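Local coordinates for molybdate-binding protein MolA (Haemophilus influenzae, PDB 3PSA) that binds molybdate and tungstate, but not sulfate or phosphate, in the periplasm as the solute-binding subunit of the low-affinity molybdate importer MolBCA, at residues A[23-28]-A[89-94]; A[235-240]-A[265-270]. All blocks are in the same frame, centred on the assembly; numbering follows the deposited sequence.

Contact 1 (23-28 with 89-94) and contact 2 (235-240 with 265-270) sit on opposite sides of the centre of the chain, with their own centres 30 Å apart and their nearest atoms about 14 Å apart. Each pairs neighbouring strands of a four-stranded parallel sheet with strand order 2-1-3-4, one sheet per lobe, as in periplasmic binding proteins that hold their cargo in the cleft between two lobes. Contact 1 reaches the anion itself: His-26 and Gln-27 bond to tungstate. Contact 2 lies well away from the anion, the side chain of Val-240 being about 12 Å from tungstate and about 8 Å from that of Arg-243, which binds the anion.

Contact 1 of 2, residues A[23-28]-A[89-94]; sequences VLQHQT and FVTNYA. With WO4 (tungstate(VI)ion), chain B.
Leu-24 and Phe-89 make the direct backbone link: the N-H of Leu-24 bonds to Phe-89 O at 2.8 Å, in a parallel pairing of strands 21-24 and 87-91. Past this point the chains separate and water takes over. One molecule donates to Leu-24 O and accepts from Thr-91 N, bridging the gap where the first strand turns into helix 26-34, with Gln-25 at its N-cap position.

The apolar part gathers around Phe-89. Thr-28 lays its CG2 methyl, which lies opposite the backbone N about chi1, over one face of the ring, a CH-pi contact 4.1 Å from CG2 to the Phe-89 centroid and 27° off the normal. Val-23 lies alongside Phe-89, pointing the same way, its CG2 3.9 Å from Phe-89 CD2. Phe-151 and Ile-147 of helix 132-151 pack against the same phenyl group.

Polar side chains lead to the anion. A second water joins Gln-27 OE1 to Thr-91 OG1, both at 2.8 Å. The Gln-27 chain bends at chi2 (92°), which turns NE2 toward tungstate O4, a weak bond, while OE1 rests 3.4 Å above the centre of the His-26 ring. His-26 NE2 meets tungstate O2 at its ring edge, in plane, at 2.7 Å and nearly straight (169°). Tyr-196, Arg-243, Gly-279 and Tyr-280 add further bonds to the anion.

The amide of Gln-27 thus bonds weakly to tungstate through its nitrogen and to water through its oxygen, so Thr-91 probably acts through that water as a second-shell residue that steadies the Gln-27 amide.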
ATOM      1  N   VAL A  23       1.616  -6.618 -14.920  1.00  8.36           N
ATOM      2  CA  VAL A  23       1.190  -5.818 -13.787  1.00  8.80           C
ATOM      3  C   VAL A  23       2.180  -4.703 -13.495  1.00  7.69           C
ATOM      4  O   VAL A  23       3.251  -4.935 -12.905  1.00  7.23           O
ATOM      5  CB  VAL A  23       1.005  -6.715 -12.571  1.00  8.08           C
ATOM      6  CG1 VAL A  23       0.533  -5.875 -11.408  1.00  8.65           C
ATOM      7  CG2 VAL A  23      -0.079  -7.797 -12.898  1.00  8.38           C
ATOM      8  N   LEU A  24       1.814  -3.480 -13.898  1.00  8.83           N
ATOM      9  CA  LEU A  24       2.761  -2.349 -13.763  1.00  9.05           C
ATOM     10  C   LEU A  24       2.453  -1.509 -12.501  1.00  8.78           C
ATOM     11  O   LEU A  24       2.520  -0.270 -12.517  1.00  9.36           O
ATOM     12  CB  LEU A  24       2.837  -1.466 -15.041  1.00 10.41           C
ATOM     13  CG  LEU A  24       3.208  -2.164 -16.383  1.00  8.16           C
ATOM     14  CD1 LEU A  24       3.145  -1.224 -17.506  1.00  9.92           C
ATOM     15  CD2 LEU A  24       4.562  -2.862 -16.425  1.00 11.17           C
ATOM     16  N   GLN A  25       2.123  -2.179 -11.399  1.00  8.62           N
ATOM     17  CA  GLN A  25       1.880  -1.464 -10.147  1.00  8.49           C
ATOM     18  C   GLN A  25       2.104  -2.454  -9.044  1.00  7.93           C
ATOM     19  O   GLN A  25       1.574  -3.592  -9.100  1.00  9.01           O
ATOM     20  CB  GLN A  25       0.434  -1.000 -10.039  1.00  7.71           C
ATOM     21  CG  GLN A  25       0.168  -0.146  -8.791  1.00 10.06           C
ATOM     22  CD  GLN A  25      -1.298  -0.080  -8.409  1.00  9.45           C
ATOM     23  OE1 GLN A  25      -1.903   1.010  -8.365  1.00 11.78           O
ATOM     24  NE2 GLN A  25      -1.876  -1.221  -8.114  1.00  9.48           N
ATOM     25  N   HIS A  26       2.891  -2.040  -8.041  1.00  7.78           N
ATOM     26  CA  HIS A  26       3.249  -2.929  -6.969  1.00  7.79           C
ATOM     27  C   HIS A  26       2.073  -3.292  -6.039  1.00  7.88           C
ATOM     28  O   HIS A  26       2.016  -4.424  -5.523  1.00  8.06           O
ATOM     29  CB  HIS A  26       4.448  -2.359  -6.168  1.00  7.72           C
ATOM     30  CG  HIS A  26       4.268  -0.934  -5.716  1.00  9.71           C
ATOM     31  ND1 HIS A  26       4.221   0.128  -6.593  1.00 10.79           N
ATOM     32  CD2 HIS A  26       4.216  -0.383  -4.481  1.00  8.36           C
ATOM     33  CE1 HIS A  26       4.083   1.262  -5.936  1.00  8.75           C
ATOM     34  NE2 HIS A  26       4.075   0.983  -4.645  1.00  9.15           N
ATOM     35  N   GLN A  27       1.124  -2.382  -5.847  1.00  8.81           N
ATOM     36  CA  GLN A  27      -0.021  -2.680  -5.009  1.00  7.80           C
ATOM     37  C   GLN A  27      -0.886  -3.765  -5.636  1.00  7.45           C
ATOM     38  O   GLN A  27      -1.241  -4.705  -4.968  1.00  7.08           O
ATOM     39  CB  GLN A  27      -0.888  -1.451  -4.761  1.00  8.39           C
ATOM     40  CG  GLN A  27      -0.192  -0.398  -3.917  1.00 10.29           C
ATOM     41  CD  GLN A  27       0.556   0.663  -4.734  1.00 11.55           C
ATOM     42  OE1 GLN A  27       0.741   0.520  -5.960  1.00 11.83           O
ATOM     43  NE2 GLN A  27       0.979   1.769  -4.051  1.00  8.38           N
ATOM     44  N   THR A  28      -1.166  -3.661  -6.936  1.00  8.17           N
ATOM     45  CA  THR A  28      -1.935  -4.698  -7.618  1.00  8.16           C
ATOM     46  C   THR A  28      -1.131  -5.999  -7.586  1.00  8.61           C
ATOM     47  O   THR A  28      -1.691  -7.112  -7.387  1.00  8.30           O
ATOM     48  CB  THR A  28      -2.303  -4.311  -9.055  1.00  7.21           C
ATOM     49  OG1 THR A  28      -3.212  -3.204  -9.017  1.00  8.73           O
ATOM     50  CG2 THR A  28      -2.952  -5.468  -9.779  1.00  9.74           C
ATOM     51  N   PHE A  89      -2.335  -4.144 -16.075  1.00  8.00           N
ATOM     52  CA  PHE A  89      -2.768  -3.316 -14.940  1.00  7.21           C
ATOM     53  C   PHE A  89      -1.820  -2.123 -14.811  1.00  7.85           C
ATOM     54  O   PHE A  89      -0.597  -2.296 -14.786  1.00  6.97           O
ATOM     55  CB  PHE A  89      -2.727  -4.085 -13.613  1.00  7.19           C
ATOM     56  CG  PHE A  89      -3.796  -5.145 -13.490  1.00  9.41           C
ATOM     57  CD1 PHE A  89      -5.002  -4.875 -12.855  1.00  8.20           C
ATOM     58  CD2 PHE A  89      -3.588  -6.410 -14.007  1.00  8.22           C
ATOM     59  CE1 PHE A  89      -6.011  -5.867 -12.752  1.00  6.40           C
ATOM     60  CE2 PHE A  89      -4.595  -7.396 -13.889  1.00  9.39           C
ATOM     61  CZ  PHE A  89      -5.781  -7.111 -13.254  1.00  6.30           C
ATOM     62  N   VAL A  90      -2.369  -0.920 -14.672  1.00  8.74           N
ATOM     63  CA  VAL A  90      -1.513   0.256 -14.442  1.00  9.11           C
ATOM     64  C   VAL A  90      -2.008   1.029 -13.210  1.00  9.47           C
ATOM     65  O   VAL A  90      -3.155   0.875 -12.774  1.00  9.41           O
ATOM     66  CB  VAL A  90      -1.486   1.210 -15.670  1.00 10.57           C
ATOM     67  CG1 VAL A  90      -0.973   0.495 -16.930  1.00 11.05           C
ATOM     68  CG2 VAL A  90      -2.868   1.887 -15.888  1.00  8.88           C
ATOM     69  N   THR A  91      -1.152   1.860 -12.652  1.00  9.74           N
ATOM     70  CA  THR A  91      -1.566   2.671 -11.520  1.00 10.15           C
ATOM     71  C   THR A  91      -2.443   3.836 -12.025  1.00  9.97           C
ATOM     72  O   THR A  91      -2.343   4.289 -13.171  1.00 10.49           O
ATOM     73  CB  THR A  91      -0.346   3.163 -10.693  1.00 10.51           C
ATOM     74  OG1 THR A  91      -0.781   3.721  -9.429  1.00 10.72           O
ATOM     75  CG2 THR A  91       0.411   4.222 -11.459  1.00 13.12           C
ATOM     76  N   ASN A  92      -3.298   4.327 -11.145  1.00 10.77           N
ATOM     77  CA  ASN A  92      -4.274   5.319 -11.510  1.00 11.26           C
ATOM     78  C   ASN A  92      -3.691   6.618 -12.051  1.00 11.03           C
ATOM     79  O   ASN A  92      -4.300   7.248 -12.922  1.00 11.31           O
ATOM     80  CB  ASN A  92      -5.192   5.584 -10.330  1.00 11.08           C
ATOM     81  CG  ASN A  92      -4.454   6.109  -9.130  1.00 11.51           C
ATOM     82  OD1 ASN A  92      -3.662   5.374  -8.503  1.00  9.53           O
ATOM     83  ND2 ASN A  92      -4.698   7.384  -8.792  1.00 11.18           N
ATOM     84  N   TYR A  93      -2.496   6.985 -11.591  1.00 11.95           N
ATOM     85  CA  TYR A  93      -1.879   8.231 -12.078  1.00 12.01           C
ATOM     86  C   TYR A  93      -0.960   7.998 -13.286  1.00 12.07           C
ATOM     87  O   TYR A  93      -0.222   8.903 -13.699  1.00 12.61           O
ATOM     88  CB  TYR A  93      -1.113   8.964 -10.961  1.00 11.84           C
ATOM     89  CG  TYR A  93       0.061   8.176 -10.363  1.00 13.08           C
ATOM     90  CD1 TYR A  93       1.334   8.262 -10.944  1.00 13.39           C
ATOM     91  CD2 TYR A  93      -0.091   7.372  -9.219  1.00 14.20           C
ATOM     92  CE1 TYR A  93       2.425   7.595 -10.412  1.00 16.99           C
ATOM     93  CE2 TYR A  93       1.009   6.650  -8.687  1.00 15.66           C
ATOM     94  CZ  TYR A  93       2.270   6.774  -9.304  1.00 16.34           C
ATOM     95  OH  TYR A  93       3.391   6.132  -8.811  1.00 16.74           O
ATOM     96  N   ALA A  94      -0.964   6.782 -13.851  1.00 12.88           N
ATOM     97  CA  ALA A  94      -0.143   6.506 -15.035  1.00 12.57           C
ATOM     98  C   ALA A  94      -0.418   7.578 -16.084  1.00 12.24           C
ATOM     99  O   ALA A  94      -1.570   7.901 -16.347  1.00 12.57           O
ATOM    100  CB  ALA A  94      -0.476   5.114 -15.636  1.00 12.24           C
TER
HETATM  101  W   WO4 B 770       3.021   4.131  -2.224  1.00 15.53           W
HETATM  102  O1  WO4 B 770       2.775   4.929  -3.944  1.00 14.38           O
HETATM  103  O2  WO4 B 770       4.160   2.755  -2.592  1.00  8.79           O
HETATM  104  O3  WO4 B 770       3.712   4.748  -0.593  1.00  9.48           O
HETATM  105  O4  WO4 B 770       1.457   3.398  -1.815  1.00  6.15           O
HETATM  106  O   HOH W   1       1.436   1.859 -13.913  1.00  7.69           O
HETATM  107  O   HOH W   2       1.042   2.857  -7.545  1.00 13.35           O

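Contact 2 of 2, residues A[235-240]-A[265-270]; sequences PAVILV and DKKVFL
Strands 237-240 and 268-270 run parallel at 22°, their axes 4.9 Å apart, tied by three backbone bonds, Ile-238 N to Lys-267 O and Phe-269 N to Ile-238 O, both nearly straight at 2.9 Å, and Val-240 N to Phe-269 O.

Side chains alternate between the two faces of the sheet. On one, Ile-238 and Val-268 lie side by side and point the same way, CG2 of the isoleucine 4.1 Å from CG1 of Val-268. Farther along this face, with CG anti to the backbone N (chi1 -169°) and chi2 at 59°, Leu-270 brings CD1 to 3.7 Å from Val-240 CG1 and equally close to Val-240 O. Helices 247-252 and 261-264 pack on this side, with Val-248 against Val-240 and Leu-270, and Leu-263 against Ile-238 and Val-268.

The other face carries Leu-239 beside Phe-269, where CD2 of the leucine approaches Phe-269 CB at 4.2 Å. Val-237 CG1 comes obliquely to the phenyl ring. At the start of the pairing Lys-267 CB rests against Ala-236 O, a buried oxygen with no polar partner in the model. CA-H...O contacts accompany the backbone bonds, among them Val-268 CA to Ile-238 O at 3.3 Å.

Backbone hydrogen bonds thus hold the strands together, with apolar side chains packed on both faces: Phe-269 uses both N and O toward strand 237-240, joining the outermost strand 268-270 to the sheet, while the helical connection between the strands folds over the Ile-238 and Val-240 face in a beta-alpha-beta crossover.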
ATOM      1  N   PRO A 235       7.723  15.249  16.152  1.00 12.95           N
ATOM      2  CA  PRO A 235       6.843  14.095  16.434  1.00 12.55           C
ATOM      3  C   PRO A 235       7.316  13.276  17.634  1.00 12.03           C
ATOM      4  O   PRO A 235       8.513  13.223  17.910  1.00 12.68           O
ATOM      5  CB  PRO A 235       6.966  13.253  15.174  1.00 11.81           C
ATOM      6  CG  PRO A 235       8.383  13.591  14.621  1.00 13.21           C
ATOM      7  CD  PRO A 235       8.489  15.085  14.897  1.00 13.12           C
ATOM      8  N   ALA A 236       6.369  12.643  18.316  1.00 11.69           N
ATOM      9  CA  ALA A 236       6.637  11.781  19.481  1.00 11.31           C
ATOM     10  C   ALA A 236       7.249  10.449  19.113  1.00 11.96           C
ATOM     11  O   ALA A 236       7.953   9.871  19.933  1.00 12.08           O
ATOM     12  CB  ALA A 236       5.377  11.545  20.265  1.00 12.13           C
ATOM     13  N   VAL A 237       7.005  10.032  17.863  1.00 12.04           N
ATOM     14  CA  VAL A 237       7.280   8.688  17.358  1.00 10.76           C
ATOM     15  C   VAL A 237       7.618   8.859  15.875  1.00 10.08           C
ATOM     16  O   VAL A 237       6.937   9.602  15.174  1.00  9.20           O
ATOM     17  CB  VAL A 237       6.042   7.817  17.473  1.00 10.55           C
ATOM     18  CG1 VAL A 237       6.246   6.508  16.747  1.00 13.04           C
ATOM     19  CG2 VAL A 237       5.689   7.563  18.966  1.00 10.74           C
ATOM     20  N   ILE A 238       8.711   8.260  15.431  1.00 10.33           N
ATOM     21  CA  ILE A 238       8.982   8.219  13.987  1.00 10.67           C
ATOM     22  C   ILE A 238       8.933   6.789  13.503  1.00 10.89           C
ATOM     23  O   ILE A 238       9.520   5.882  14.107  1.00 12.56           O
ATOM     24  CB  ILE A 238      10.315   8.900  13.638  1.00  9.93           C
ATOM     25  CG1 ILE A 238      10.207  10.417  13.827  1.00 10.92           C
ATOM     26  CG2 ILE A 238      10.818   8.537  12.215  1.00 10.37           C
ATOM     27  CD1 ILE A 238      11.630  11.028  14.064  1.00 13.38           C
ATOM     28  N   LEU A 239       8.245   6.611  12.376  1.00 12.14           N
ATOM     29  CA  LEU A 239       8.054   5.311  11.784  1.00 11.58           C
ATOM     30  C   LEU A 239       8.755   5.311  10.456  1.00 10.72           C
ATOM     31  O   LEU A 239       8.863   6.371   9.815  1.00 10.46           O
ATOM     32  CB  LEU A 239       6.561   5.021  11.596  1.00 10.62           C
ATOM     33  CG  LEU A 239       5.745   5.032  12.907  1.00 11.41           C
ATOM     34  CD1 LEU A 239       4.316   4.769  12.540  1.00 14.61           C
ATOM     35  CD2 LEU A 239       6.232   3.937  13.841  1.00 15.81           C
ATOM     36  N   VAL A 240       9.303   4.136  10.125  1.00  9.60           N
ATOM     37  CA  VAL A 240       9.893   3.846   8.809  1.00 10.43           C
ATOM     38  C   VAL A 240       9.277   2.555   8.221  1.00  9.72           C
ATOM     39  O   VAL A 240       9.142   1.543   8.897  1.00 11.74           O
ATOM     40  CB  VAL A 240      11.416   3.660   8.974  1.00 10.52           C
ATOM     41  CG1 VAL A 240      12.117   3.322   7.650  1.00 10.48           C
ATOM     42  CG2 VAL A 240      12.048   4.880   9.623  1.00  9.38           C
ATOM     43  N   ASP A 265      13.506  10.133  23.017  1.00 15.32           N
ATOM     44  CA  ASP A 265      12.703   9.099  23.683  1.00 15.58           C
ATOM     45  C   ASP A 265      12.929   7.677  23.127  1.00 14.74           C
ATOM     46  O   ASP A 265      12.341   6.700  23.616  1.00 14.90           O
ATOM     47  CB  ASP A 265      11.226   9.469  23.578  1.00 15.45           C
ATOM     48  CG  ASP A 265      10.860  10.657  24.427  1.00 17.16           C
ATOM     49  OD1 ASP A 265      11.682  11.088  25.267  1.00 19.63           O
ATOM     50  OD2 ASP A 265       9.729  11.152  24.283  1.00 17.47           O
ATOM     51  N   LYS A 266      13.791   7.592  22.112  1.00 15.07           N
ATOM     52  CA  LYS A 266      14.142   6.336  21.439  1.00 15.42           C
ATOM     53  C   LYS A 266      12.908   5.646  20.861  1.00 14.72           C
ATOM     54  O   LYS A 266      12.674   4.453  21.079  1.00 14.92           O
ATOM     55  CB  LYS A 266      14.917   5.392  22.371  1.00 16.31           C
ATOM     56  CG  LYS A 266      15.951   6.081  23.246  1.00 18.93           C
ATOM     57  CD  LYS A 266      17.206   5.288  23.267  1.00 20.47           C
ATOM     58  CE  LYS A 266      17.927   5.480  24.600  1.00 26.14           C
ATOM     59  NZ  LYS A 266      19.366   5.271  24.393  1.00 26.16           N
ATOM     60  N   LYS A 267      12.092   6.438  20.170  1.00 14.03           N
ATOM     61  CA  LYS A 267      10.923   5.930  19.491  1.00 13.41           C
ATOM     62  C   LYS A 267      11.061   6.143  17.978  1.00 13.45           C
ATOM     63  O   LYS A 267      10.231   6.782  17.347  1.00 13.53           O
ATOM     64  CB  LYS A 267       9.652   6.519  20.095  1.00 14.01           C
ATOM     65  CG  LYS A 267       9.548   6.123  21.562  1.00 13.75           C
ATOM     66  CD  LYS A 267       8.267   6.528  22.214  1.00 19.13           C
ATOM     67  CE  LYS A 267       8.343   6.156  23.688  1.00 20.14           C
ATOM     68  NZ  LYS A 267       7.021   5.957  24.350  1.00 25.40           N
ATOM     69  N   VAL A 268      12.138   5.592  17.420  1.00 13.28           N
ATOM     70  CA  VAL A 268      12.270   5.464  15.961  1.00 12.57           C
ATOM     71  C   VAL A 268      12.197   3.961  15.647  1.00 12.09           C
ATOM     72  O   VAL A 268      13.064   3.156  16.051  1.00 11.99           O
ATOM     73  CB  VAL A 268      13.557   6.099  15.420  1.00 12.33           C
ATOM     74  CG1 VAL A 268      13.585   6.082  13.890  1.00 13.23           C
ATOM     75  CG2 VAL A 268      13.697   7.527  15.922  1.00 13.97           C
ATOM     76  N   PHE A 269      11.117   3.584  14.983  1.00 12.61           N
ATOM     77  CA  PHE A 269      10.773   2.169  14.770  1.00 13.34           C
ATOM     78  C   PHE A 269      10.592   1.767  13.316  1.00 13.24           C
ATOM     79  O   PHE A 269       9.789   2.379  12.604  1.00 13.85           O
ATOM     80  CB  PHE A 269       9.482   1.838  15.494  1.00 13.88           C
ATOM     81  CG  PHE A 269       9.564   2.065  16.953  1.00 13.40           C
ATOM     82  CD1 PHE A 269      10.609   1.528  17.677  1.00 18.33           C
ATOM     83  CD2 PHE A 269       8.608   2.840  17.595  1.00 18.98           C
ATOM     84  CE1 PHE A 269      10.716   1.752  19.050  1.00 17.99           C
ATOM     85  CE2 PHE A 269       8.701   3.063  18.974  1.00 17.82           C
ATOM     86  CZ  PHE A 269       9.757   2.509  19.685  1.00 17.29           C
ATOM     87  N   LEU A 270      11.320   0.713  12.895  1.00 13.09           N
ATOM     88  CA  LEU A 270      11.110   0.104  11.583  1.00 13.21           C
ATOM     89  C   LEU A 270       9.809  -0.660  11.698  1.00 12.32           C
ATOM     90  O   LEU A 270       9.616  -1.451  12.644  1.00 14.01           O
ATOM     91  CB  LEU A 270      12.228  -0.878  11.205  1.00 13.11           C
ATOM     92  CG  LEU A 270      12.231  -1.379   9.740  1.00 13.68           C
ATOM     93  CD1 LEU A 270      12.342  -0.246   8.693  1.00 14.18           C
ATOM     94  CD2 LEU A 270      13.297  -2.474   9.478  1.00 15.75           C
TER